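Local atomic coordinates of regulatory protein YycH-like domain-containing protein (Eubacterium rectale, PDB entry 5COZ), a protein that is of unknown function but is probably an exported, membrane-anchored lipoprotein with a domain resembling the regulatory protein YycH. Residues D123-T129 with S254-P260; L79-K85 with K177-I181. All coordinates share one frame; numbering follows the deposited sequence. Where two conformers were deposited one is given.

Contact 1: residues D123-T129 with S254-P260; sequences DSALAET and SFLDIPP
A125 and I258 trade backbone bonds as a hydrogen-bonded antiparallel pair. The bond from I258 N to A125 O is nearly straight, 2.8 Å long. The return bond from A125 N to I258 O is weak at 3.3 Å. A127 and L256 form the next hydrogen-bonded pair, joined from A127 N to L256 O and from L256 N to A127 O. T129 N closes the end of the pairing on S254 O at 2.9 Å. L126 with D257 and E128 with F255 are the non-hydrogen-bonded pairs. There CA-H...O contacts fill in, such as L126 CA to L256 O at 3.3 Å.

Side chains meet on both faces of the sheet. On one face L126 CD1 sits over the F255 ring, 3.9 Å from its centroid, in a CH-pi contact. F255 CG stands anti to the backbone N (chi1 -176°), which brings the ring under that methyl. E128 runs alongside and its carboxylate comes obliquely to the ring, with OE1 of E128 3.4 Å from F255 CE2 and the two planes 47° apart. With an alanine in place of F255, the methyl L126 CD1 would probably lose the ring face it rests on, and the E128 side chain its flanking ring. On the other face A125 CB meets I258 CD1 at 4.0 Å.

S254 and F255 both face A247 in a classic beta bulge. T129 OG1 N-caps the helix 130-137 at G132 N. Strand 125-128 lies between strands 116-120 and 252-258, and strand 244-249 follows beyond. Helix 73-87 packs on the face bearing A127, L256 and I258.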
loop_
_atom_site.group_PDB
_atom_site.type_symbol
_atom_site.label_atom_id
_atom_site.label_comp_id
_atom_site.label_asym_id
_atom_site.label_seq_id
_atom_site.Cartn_x
_atom_site.Cartn_y
_atom_site.Cartn_z
ATOM N N ASP A 123 12.379 -4.689 -10.180
ATOM C CA ASP A 123 11.026 -4.330 -9.770
ATOM C C ASP A 123 10.969 -3.608 -8.436
ATOM O O ASP A 123 9.924 -3.623 -7.773
ATOM C CB ASP A 123 10.160 -5.600 -9.690
ATOM C CG ASP A 123 10.623 -6.595 -8.636
ATOM O OD1 ASP A 123 11.767 -6.456 -8.138
ATOM O OD2 ASP A 123 9.861 -7.534 -8.329
ATOM N N SER A 124 12.087 -2.979 -8.037
ATOM C CA SER A 124 12.103 -2.224 -6.793
ATOM C C SER A 124 13.253 -1.249 -6.796
ATOM O O SER A 124 14.250 -1.472 -7.464
ATOM C CB SER A 124 12.203 -3.155 -5.582
ATOM O OG SER A 124 13.439 -3.846 -5.538
ATOM N N ALA A 125 13.076 -0.150 -6.076
ATOM C CA ALA A 125 14.122 0.839 -5.925
ATOM C C ALA A 125 14.009 1.370 -4.518
ATOM O O ALA A 125 12.894 1.617 -4.030
ATOM C CB ALA A 125 14.030 1.948 -6.964
ATOM N N LEU A 126 15.144 1.496 -3.840
ATOM C CA LEU A 126 15.132 1.990 -2.470
ATOM C C LEU A 126 16.245 2.998 -2.263
ATOM O O LEU A 126 17.412 2.663 -2.478
ATOM C CB LEU A 126 15.297 0.819 -1.478
ATOM C CG LEU A 126 15.409 1.185 0.032
ATOM C CD1 LEU A 126 14.101 1.803 0.543
ATOM C CD2 LEU A 126 15.761 -0.031 0.881
ATOM N N ALA A 127 15.901 4.202 -1.810
ATOM C CA ALA A 127 16.877 5.210 -1.410
ATOM C C ALA A 127 16.678 5.471 0.086
ATOM O O ALA A 127 15.541 5.625 0.534
ATOM C CB ALA A 127 16.726 6.494 -2.211
ATOM N N GLU A 128 17.739 5.478 0.865
ATOM C CA GLU A 128 17.554 5.734 2.299
ATOM C C GLU A 128 18.777 6.323 2.944
ATOM O O GLU A 128 19.898 6.059 2.525
ATOM C CB GLU A 128 17.151 4.449 3.054
ATOM C CG GLU A 128 18.149 3.303 2.972
ATOM C CD GLU A 128 17.688 1.959 3.504
ATOM O OE1 GLU A 128 16.521 1.832 3.938
ATOM O OE2 GLU A 128 18.519 1.025 3.504
ATOM N N THR A 129 18.543 7.134 3.972
ATOM C CA THR A 129 19.599 7.615 4.855
ATOM C C THR A 129 19.716 6.596 5.958
ATOM O O THR A 129 18.824 5.755 6.115
ATOM C CB THR A 129 19.309 9.014 5.418
ATOM O OG1 THR A 129 18.175 8.912 6.301
ATOM C CG2 THR A 129 19.096 10.058 4.336
ATOM N N SER A 254 14.100 10.881 3.938
ATOM C CA SER A 254 15.039 9.943 4.539
ATOM C C SER A 254 14.864 8.507 4.046
ATOM O O SER A 254 15.703 7.666 4.341
ATOM C CB SER A 254 14.840 9.976 6.056
ATOM O OG SER A 254 13.510 9.551 6.337
ATOM N N PHE A 255 13.774 8.208 3.326
ATOM C CA PHE A 255 13.474 6.853 2.881
ATOM C C PHE A 255 12.505 6.930 1.731
ATOM O O PHE A 255 11.504 7.640 1.826
ATOM C CB PHE A 255 12.863 6.066 4.068
ATOM C CG PHE A 255 12.586 4.607 3.820
ATOM C CD1 PHE A 255 11.394 4.202 3.231
ATOM C CD2 PHE A 255 13.481 3.635 4.242
ATOM C CE1 PHE A 255 11.121 2.843 3.032
ATOM C CE2 PHE A 255 13.196 2.276 4.058
ATOM C CZ PHE A 255 12.011 1.895 3.478
ATOM N N LEU A 256 12.814 6.238 0.617
ATOM C CA LEU A 256 11.984 6.286 -0.560
ATOM C C LEU A 256 12.000 4.900 -1.157
ATOM O O LEU A 256 13.055 4.443 -1.609
ATOM C CB LEU A 256 12.550 7.355 -1.527
ATOM C CG LEU A 256 11.685 7.855 -2.661
ATOM C CD1 LEU A 256 10.394 8.304 -2.191
ATOM C CD2 LEU A 256 12.333 9.064 -3.315
ATOM N N ASP A 257 10.864 4.202 -1.075
ATOM C CA ASP A 257 10.778 2.829 -1.563
ATOM C C ASP A 257 9.734 2.757 -2.666
ATOM O O ASP A 257 8.547 3.054 -2.446
ATOM C CB ASP A 257 10.428 1.876 -0.403
ATOM C CG ASP A 257 10.789 0.413 -0.623
ATOM O OD1 ASP A 257 11.453 0.107 -1.639
ATOM O OD2 ASP A 257 10.511 -0.407 0.276
ATOM N N ILE A 258 10.193 2.395 -3.870
ATOM C CA ILE A 258 9.335 2.321 -5.039
ATOM C C ILE A 258 8.952 0.882 -5.271
ATOM O O ILE A 258 9.829 0.034 -5.388
ATOM C CB ILE A 258 10.038 2.896 -6.286
ATOM C CG1 ILE A 258 10.596 4.338 -6.029
ATOM C CG2 ILE A 258 9.090 2.884 -7.528
ATOM C CD1 ILE A 258 11.341 4.906 -7.260
ATOM N N PRO A 259 7.643 0.604 -5.306
ATOM C CA PRO A 259 7.178 -0.763 -5.556
ATOM C C PRO A 259 7.218 -1.098 -7.044
ATOM O O PRO A 259 7.471 -0.201 -7.873
ATOM C CB PRO A 259 5.726 -0.694 -5.061
ATOM C CG PRO A 259 5.270 0.687 -5.465
ATOM C CD PRO A 259 6.512 1.560 -5.238
ATOM N N PRO A 260 6.863 -2.326 -7.441
ATOM C CA PRO A 260 6.773 -2.624 -8.882
ATOM C C PRO A 260 5.794 -1.718 -9.584
ATOM O O PRO A 260 4.699 -1.419 -9.066
ATOM C CB PRO A 260 6.273 -4.077 -8.914
ATOM C CG PRO A 260 6.722 -4.646 -7.574
ATOM C CD PRO A 260 6.503 -3.505 -6.626
#

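Contact 2: residues L79-K85 with K177-I181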
loop_
_atom_site.group_PDB
_atom_site.type_symbol
_atom_site.label_atom_id
_atom_site.label_comp_id
_atom_site.label_asym_id
_atom_site.label_seq_id
_atom_site.Cartn_x
_atom_site.Cartn_y
_atom_site.Cartn_z
ATOM N N LEU A 79 16.826 7.220 -12.897
ATOM C CA LEU A 79 16.075 7.024 -11.666
ATOM C C LEU A 79 17.010 7.259 -10.451
ATOM O O LEU A 79 16.634 7.932 -9.476
ATOM C CB LEU A 79 15.481 5.625 -11.657
ATOM C CG LEU A 79 14.722 5.244 -10.368
ATOM C CD1 LEU A 79 13.605 6.259 -10.053
ATOM C CD2 LEU A 79 14.178 3.802 -10.479
HETATM N N MSE A 80 18.251 6.745 -10.522
HETATM C CA MSE A 80 19.227 6.950 -9.481
HETATM C C MSE A 80 19.397 8.461 -9.181
HETATM O O MSE A 80 19.453 8.838 -8.016
HETATM C CB MSE A 80 20.591 6.293 -9.847
HETATM C CG MSE A 80 21.702 6.590 -8.816
HETATM SE SE MSE A 80 22.650 8.282 -9.133
HETATM C CE MSE A 80 23.467 7.796 -10.884
ATOM N N GLU A 81 19.505 9.314 -10.215
ATOM C CA GLU A 81 19.731 10.731 -9.940
ATOM C C GLU A 81 18.531 11.359 -9.260
ATOM O O GLU A 81 18.735 12.189 -8.380
ATOM C CB GLU A 81 20.065 11.502 -11.223
ATOM C CG GLU A 81 21.390 11.083 -11.832
ATOM C CD GLU A 81 21.922 12.162 -12.751
ATOM O OE1 GLU A 81 22.183 13.292 -12.268
ATOM O OE2 GLU A 81 22.066 11.878 -13.966
ATOM N N LYS A 82 17.307 10.945 -9.641
ATOM C CA LYS A 82 16.107 11.487 -8.990
ATOM C C LYS A 82 16.079 11.047 -7.529
ATOM O O LYS A 82 15.802 11.868 -6.655
ATOM C CB LYS A 82 14.851 11.045 -9.711
ATOM C CG LYS A 82 14.736 11.632 -11.110
ATOM C CD LYS A 82 13.547 11.007 -11.815
ATOM C CE LYS A 82 13.291 11.576 -13.186
ATOM N NZ LYS A 82 14.257 11.058 -14.186
ATOM N N LEU A 83 16.433 9.774 -7.249
ATOM C CA LEU A 83 16.480 9.298 -5.865
ATOM C C LEU A 83 17.580 9.983 -5.070
ATOM O O LEU A 83 17.377 10.281 -3.889
ATOM C CB LEU A 83 16.677 7.788 -5.816
ATOM C CG LEU A 83 15.520 6.973 -6.397
ATOM C CD1 LEU A 83 15.915 5.523 -6.528
ATOM C CD2 LEU A 83 14.249 7.107 -5.535
ATOM N N ALA A 84 18.760 10.225 -5.691
ATOM C CA ALA A 84 19.866 10.910 -5.034
ATOM C C ALA A 84 19.475 12.354 -4.684
ATOM O O ALA A 84 19.850 12.816 -3.609
ATOM C CB ALA A 84 21.109 10.898 -5.940
ATOM N N LYS A 85 18.696 13.035 -5.559
ATOM C CA LYS A 85 18.224 14.405 -5.270
ATOM C C LYS A 85 17.316 14.378 -4.024
ATOM O O LYS A 85 17.487 15.168 -3.089
ATOM C CB LYS A 85 17.475 14.985 -6.483
ATOM C CG LYS A 85 17.024 16.441 -6.293
ATOM C CD LYS A 85 15.911 16.808 -7.260
ATOM C CE LYS A 85 15.336 18.191 -7.028
ATOM N NZ LYS A 85 14.467 18.247 -5.823
ATOM N N LYS A 177 5.802 13.414 -8.288
ATOM C CA LYS A 177 5.735 14.071 -9.598
ATOM C C LYS A 177 7.114 14.052 -10.259
ATOM O O LYS A 177 7.212 13.700 -11.437
ATOM C CB LYS A 177 5.215 15.501 -9.450
ATOM C CG LYS A 177 4.991 16.227 -10.774
ATOM C CD LYS A 177 4.501 17.645 -10.505
ATOM C CE LYS A 177 4.492 18.517 -11.739
ATOM N NZ LYS A 177 3.388 18.154 -12.667
ATOM N N GLU A 178 8.178 14.396 -9.507
ATOM C CA GLU A 178 9.567 14.341 -10.012
ATOM C C GLU A 178 9.935 12.954 -10.484
ATOM O O GLU A 178 10.658 12.800 -11.468
ATOM C CB GLU A 178 10.571 14.702 -8.910
ATOM C CG GLU A 178 10.556 16.121 -8.396
ATOM C CD GLU A 178 11.444 16.379 -7.187
ATOM O OE1 GLU A 178 11.829 15.415 -6.480
ATOM O OE2 GLU A 178 11.753 17.565 -6.944
ATOM N N LEU A 179 9.442 11.918 -9.769
ATOM C CA LEU A 179 9.755 10.536 -10.118
ATOM C C LEU A 179 8.934 10.033 -11.302
ATOM O O LEU A 179 9.144 8.910 -11.773
ATOM C CB LEU A 179 9.489 9.633 -8.888
ATOM C CG LEU A 179 10.495 9.716 -7.747
ATOM C CD1 LEU A 179 9.958 8.974 -6.518
ATOM C CD2 LEU A 179 11.878 9.171 -8.161
ATOM N N GLU A 180 7.942 10.848 -11.742
ATOM C CA GLU A 180 7.060 10.534 -12.862
ATOM C C GLU A 180 6.219 9.308 -12.539
ATOM O O GLU A 180 5.934 8.477 -13.404
ATOM C CB GLU A 180 7.826 10.373 -14.199
ATOM C CG GLU A 180 8.707 11.573 -14.515
ATOM C CD GLU A 180 9.593 11.410 -15.734
ATOM O OE1 GLU A 180 10.295 10.380 -15.836
ATOM O OE2 GLU A 180 9.633 12.349 -16.558
ATOM N N ILE A 181 5.761 9.236 -11.266
ATOM C CA ILE A 181 4.895 8.155 -10.839
ATOM C C ILE A 181 3.529 8.742 -10.557
ATOM O O ILE A 181 3.371 9.502 -9.589
ATOM C CB ILE A 181 5.457 7.399 -9.593
ATOM C CG1 ILE A 181 6.897 6.879 -9.827
ATOM C CG2 ILE A 181 4.490 6.240 -9.188
ATOM C CD1 ILE A 181 7.566 6.326 -8.553
HETATM O O HOH W 1 13.707 13.762 -7.587
HETATM O O HOH W 2 13.574 10.423 -16.798
#
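K85 and E178 join helix 73-87 to the end of helix 165-178, their side chains crossing at about a right angle. K85 NZ makes a salt bridge to E178 OE2 at 3.0 Å, meeting it on the syn side and 30° out of the carboxylate plane. K85 is extended until its last torsion, where a bend (chi4 -74°) turns the ammonium to the carboxylate. The other oxygen, E178 OE1, accepts a 2.7 Å bond from a water. That water also donates to K82 O, so both carboxylate oxygens of E178 are tied to helix 73-87, one directly and one through water.

K82 lies across the end of the 177-181 segment. K82 CB touches L179 CD2 at 3.8 Å, and K82 CE passes E178 O at 3.4 Å. K82 crosses E180 at about a right angle. K82 NZ stays 4.3 Å from E180 OE1, beyond a salt bridge. A second water accepts from K82 NZ and donates a weak bond to E180 OE1.

On the side toward the sheet, L179 supplies the apolar part. L179 CD2 comes to L79 CD1 at 3.9 Å, the two side chains crossing obliquely. L179 CD2 also meets L83 CD2 at 4.1 Å, here with the side chains near a right angle. One methyl of L179 therefore serves L79, L83 and K82.

L79 and L83 also rest on I258 of strand 252-258, and I181 packs on the same isoleucine. E180 has positive phi (64°) and belongs to a Schellman motif. This is a helix C-terminus docked against the flank of helix 73-87, with leucines inward over the sheet and charged residues outward.

Overall arrangement
Contacts 1 and 2 have their centres about 10 Å apart, on the same side of the chain's centre. Their segments alternate along the chain: 79-85, 123-129, 177-181, then 254-260. Contact 1 joins two neighbouring strands of the antiparallel sheet. Contact 2 joins helix 73-87 to the end of helix 165-178 on one face of that sheet. They touch directly, with L83 packed on L256 and A127. Segments far apart in sequence thus meet in one continuous hydrophobic layer between helix and sheet. The sodium site at Q208 and D210 lies elsewhere, with its ion about 14 Å from the S254 side chain.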